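Local coordinates for protein pectate lyase/Amb allergen (Acidovorax citrulli, PDB 4HWV) that probably cleaves pectate by lyase action, as a secreted calcium-binding member of polysaccharide lyase family 1, at residues 275-284 against 297-308. Residues are numbered along the deposited sequence; the frame is centred on the assembly and turned at random.
Sequences QHHDGLVDVT and FHDHDKAFLIGG. With CA (calcium ion), chain C.
Leu-280 lays its CD2 methyl over one face of the His-300 imidazole, 3.6 Å from the ring centroid, a CH-pi contact. Its other methyl, CD1, reaches Phe-297 CD1 at 3.9 Å and also touches Ala-303 CB. A chi1 of -66° sets CG of Leu-280 anti to the carbonyl carbon, and the branch slides past the imidazole in the opposite direction. Phe-304 CZ lies over the centre of the Phe-297 ring, and Val-281 CB packs on Phe-304.

The backbones join around this core. Leu-280 N donates to Ala-303 O at 2.8 Å. Val-283 N donates to Leu-305 O, and Val-283 O accepts from Gly-307 N, which forms a single bridge between parallel strands. The His-300 ring is held in place: NE2 gives a bond to Lys-302 O and a weak one to Asp-278 O, while ND1 is hydrogen-bonded to Asp-246 OD1.

At the polar edge Asp-282 has two roles. OD1 accepts from Leu-305 N at 2.9 Å, met from above the carboxylate plane, and OD2 binds calcium at 2.2 Å. Asp-278 OD2 and Asp-227 also bind the ion. Successive parallel turns carrying a calcium site of aspartates are characteristic of the right-handed beta-helix of family 1 pectate lyases.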
# COMPACT_ATOMS: atom_id res chain seq x y z
N GLN A 275 13.44 8.55 2.91
CA GLN A 275 13.53 7.24 2.27
C GLN A 275 13.63 6.15 3.32
O GLN A 275 14.63 6.07 4.04
CB GLN A 275 14.75 7.22 1.35
CG GLN A 275 15.01 5.91 0.64
CD GLN A 275 13.80 5.42 -0.13
OE1 GLN A 275 12.98 4.64 0.38
NE2 GLN A 275 13.66 5.88 -1.38
N HIS A 276 12.58 5.34 3.42
CA HIS A 276 12.51 4.25 4.38
C HIS A 276 12.93 2.89 3.80
O HIS A 276 12.95 1.89 4.52
CB HIS A 276 11.08 4.13 4.92
CG HIS A 276 10.66 5.28 5.78
ND1 HIS A 276 10.95 5.36 7.13
CD2 HIS A 276 9.94 6.39 5.48
CE1 HIS A 276 10.44 6.48 7.62
NE2 HIS A 276 9.82 7.12 6.64
N HIS A 277 13.25 2.86 2.50
CA HIS A 277 13.65 1.61 1.86
C HIS A 277 15.09 1.68 1.39
O HIS A 277 15.68 2.77 1.31
CB HIS A 277 12.75 1.32 0.66
CG HIS A 277 11.32 1.14 1.05
ND1 HIS A 277 10.33 2.04 0.69
CD2 HIS A 277 10.72 0.18 1.79
CE1 HIS A 277 9.17 1.61 1.17
NE2 HIS A 277 9.38 0.50 1.85
N ASP A 278 15.65 0.53 1.06
CA ASP A 278 16.97 0.49 0.48
C ASP A 278 16.83 -0.32 -0.81
O ASP A 278 16.10 0.10 -1.71
CB ASP A 278 18.04 -0.07 1.43
CG ASP A 278 19.45 0.27 0.97
OD1 ASP A 278 19.64 1.39 0.45
OD2 ASP A 278 20.36 -0.56 1.13
N GLY A 279 17.48 -1.47 -0.93
CA GLY A 279 17.37 -2.24 -2.16
C GLY A 279 16.24 -3.26 -2.15
O GLY A 279 15.66 -3.58 -1.10
N LEU A 280 15.95 -3.80 -3.33
CA LEU A 280 15.18 -5.06 -3.37
C LEU A 280 16.12 -6.24 -3.12
O LEU A 280 15.99 -6.93 -2.12
CB LEU A 280 14.44 -5.22 -4.71
CG LEU A 280 13.34 -4.17 -4.96
CD1 LEU A 280 12.74 -4.32 -6.35
CD2 LEU A 280 12.25 -4.22 -3.88
N VAL A 281 17.07 -6.44 -4.03
CA VAL A 281 18.12 -7.43 -3.86
C VAL A 281 19.44 -6.76 -4.22
O VAL A 281 19.65 -6.36 -5.37
CB VAL A 281 17.93 -8.69 -4.74
CG1 VAL A 281 19.04 -9.70 -4.41
CG2 VAL A 281 16.55 -9.31 -4.52
N ASP A 282 20.33 -6.63 -3.23
CA ASP A 282 21.64 -6.04 -3.44
C ASP A 282 22.68 -7.14 -3.36
O ASP A 282 22.61 -8.00 -2.47
CB ASP A 282 21.95 -4.96 -2.41
CG ASP A 282 21.17 -3.67 -2.64
OD1 ASP A 282 20.52 -3.50 -3.69
OD2 ASP A 282 21.23 -2.81 -1.73
N VAL A 283 23.65 -7.12 -4.26
CA VAL A 283 24.73 -8.11 -4.28
C VAL A 283 26.02 -7.32 -4.18
O VAL A 283 26.33 -6.53 -5.07
CB VAL A 283 24.72 -8.95 -5.59
CG1 VAL A 283 25.79 -10.02 -5.53
CG2 VAL A 283 23.33 -9.55 -5.84
N THR A 284 26.74 -7.50 -3.08
CA THR A 284 27.92 -6.68 -2.80
C THR A 284 29.03 -7.57 -2.25
O THR A 284 28.82 -8.76 -2.01
CB THR A 284 27.60 -5.58 -1.77
OG1 THR A 284 27.18 -6.19 -0.55
CG2 THR A 284 26.51 -4.63 -2.29
N PHE A 297 9.37 -7.84 -9.96
CA PHE A 297 9.83 -6.78 -9.08
C PHE A 297 9.02 -5.54 -9.40
O PHE A 297 8.97 -5.14 -10.55
CB PHE A 297 11.30 -6.42 -9.35
CG PHE A 297 12.27 -7.57 -9.20
CD1 PHE A 297 12.81 -7.89 -7.96
CD2 PHE A 297 12.67 -8.32 -10.30
CE1 PHE A 297 13.72 -8.94 -7.82
CE2 PHE A 297 13.59 -9.37 -10.17
CZ PHE A 297 14.11 -9.67 -8.93
N HIS A 298 8.38 -4.94 -8.40
CA HIS A 298 7.55 -3.77 -8.71
C HIS A 298 7.50 -2.76 -7.60
O HIS A 298 7.60 -3.12 -6.43
CB HIS A 298 6.13 -4.18 -9.18
CG HIS A 298 5.27 -4.82 -8.13
ND1 HIS A 298 4.41 -4.10 -7.32
CD2 HIS A 298 5.07 -6.13 -7.80
CE1 HIS A 298 3.74 -4.93 -6.54
NE2 HIS A 298 4.13 -6.16 -6.81
N ASP A 299 7.35 -1.49 -7.97
CA ASP A 299 7.03 -0.43 -7.01
C ASP A 299 8.12 -0.25 -5.96
O ASP A 299 7.97 -0.58 -4.77
CB ASP A 299 5.65 -0.66 -6.39
CG ASP A 299 4.55 -0.53 -7.41
OD1 ASP A 299 4.34 0.60 -7.90
OD2 ASP A 299 3.95 -1.54 -7.79
N HIS A 300 9.23 0.32 -6.41
CA HIS A 300 10.39 0.51 -5.56
C HIS A 300 11.34 1.47 -6.26
O HIS A 300 11.33 1.56 -7.50
CB HIS A 300 11.06 -0.85 -5.33
CG HIS A 300 12.27 -0.78 -4.46
ND1 HIS A 300 12.20 -0.89 -3.08
CD2 HIS A 300 13.57 -0.64 -4.77
CE1 HIS A 300 13.42 -0.80 -2.58
NE2 HIS A 300 14.27 -0.65 -3.58
N ASP A 301 12.15 2.18 -5.48
CA ASP A 301 13.06 3.17 -6.03
C ASP A 301 14.37 2.50 -6.53
O ASP A 301 14.52 2.26 -7.74
CB ASP A 301 13.32 4.28 -5.00
CG ASP A 301 14.12 5.42 -5.56
OD1 ASP A 301 14.75 5.28 -6.63
OD2 ASP A 301 14.12 6.48 -4.91
N LYS A 302 15.29 2.20 -5.61
CA LYS A 302 16.62 1.72 -5.98
C LYS A 302 16.65 0.20 -5.94
O LYS A 302 16.80 -0.41 -4.87
CB LYS A 302 17.66 2.31 -5.02
CG LYS A 302 17.67 3.83 -5.09
CD LYS A 302 18.51 4.47 -4.02
CE LYS A 302 18.37 5.98 -4.05
NZ LYS A 302 19.11 6.67 -2.94
N ALA A 303 16.51 -0.44 -7.10
CA ALA A 303 16.21 -1.87 -7.11
C ALA A 303 17.39 -2.81 -6.77
O ALA A 303 17.29 -3.62 -5.83
CB ALA A 303 15.61 -2.24 -8.44
N PHE A 304 18.46 -2.74 -7.56
CA PHE A 304 19.56 -3.70 -7.45
C PHE A 304 20.91 -3.00 -7.46
O PHE A 304 21.35 -2.50 -8.51
CB PHE A 304 19.53 -4.71 -8.61
CG PHE A 304 18.17 -5.27 -8.87
CD1 PHE A 304 17.60 -6.15 -7.97
CD2 PHE A 304 17.46 -4.92 -10.01
CE1 PHE A 304 16.32 -6.67 -8.19
CE2 PHE A 304 16.20 -5.42 -10.24
CZ PHE A 304 15.62 -6.30 -9.33
N LEU A 305 21.57 -2.95 -6.31
CA LEU A 305 22.92 -2.44 -6.23
C LEU A 305 23.86 -3.63 -6.35
O LEU A 305 23.88 -4.51 -5.47
CB LEU A 305 23.14 -1.76 -4.88
CG LEU A 305 24.50 -1.06 -4.71
CD1 LEU A 305 24.57 0.19 -5.58
CD2 LEU A 305 24.72 -0.69 -3.26
N ILE A 306 24.59 -3.71 -7.47
CA ILE A 306 25.59 -4.75 -7.68
C ILE A 306 26.96 -4.08 -7.49
O ILE A 306 27.41 -3.36 -8.37
CB ILE A 306 25.49 -5.41 -9.09
CG1 ILE A 306 24.04 -5.84 -9.41
CG2 ILE A 306 26.45 -6.59 -9.18
CD1 ILE A 306 23.44 -6.81 -8.40
N GLY A 307 27.56 -4.29 -6.32
CA GLY A 307 28.80 -3.61 -5.96
C GLY A 307 28.52 -2.27 -5.30
O GLY A 307 27.92 -1.38 -5.91
N GLY A 308 28.93 -2.13 -4.04
CA GLY A 308 28.59 -0.96 -3.26
C GLY A 308 29.58 0.20 -3.25
O GLY A 308 29.29 1.21 -2.61
CA CA C . 21.20 -2.75 0.50
O HOH W 1 15.71 7.84 -2.29
O HOH W 2 14.80 2.39 -2.67
O HOH W 3 19.61 -0.98 -4.50
O HOH W 4 23.36 -1.21 0.63
O HOH W 5 23.59 -3.95 0.59
O HOH W 6 21.55 -2.75 3.12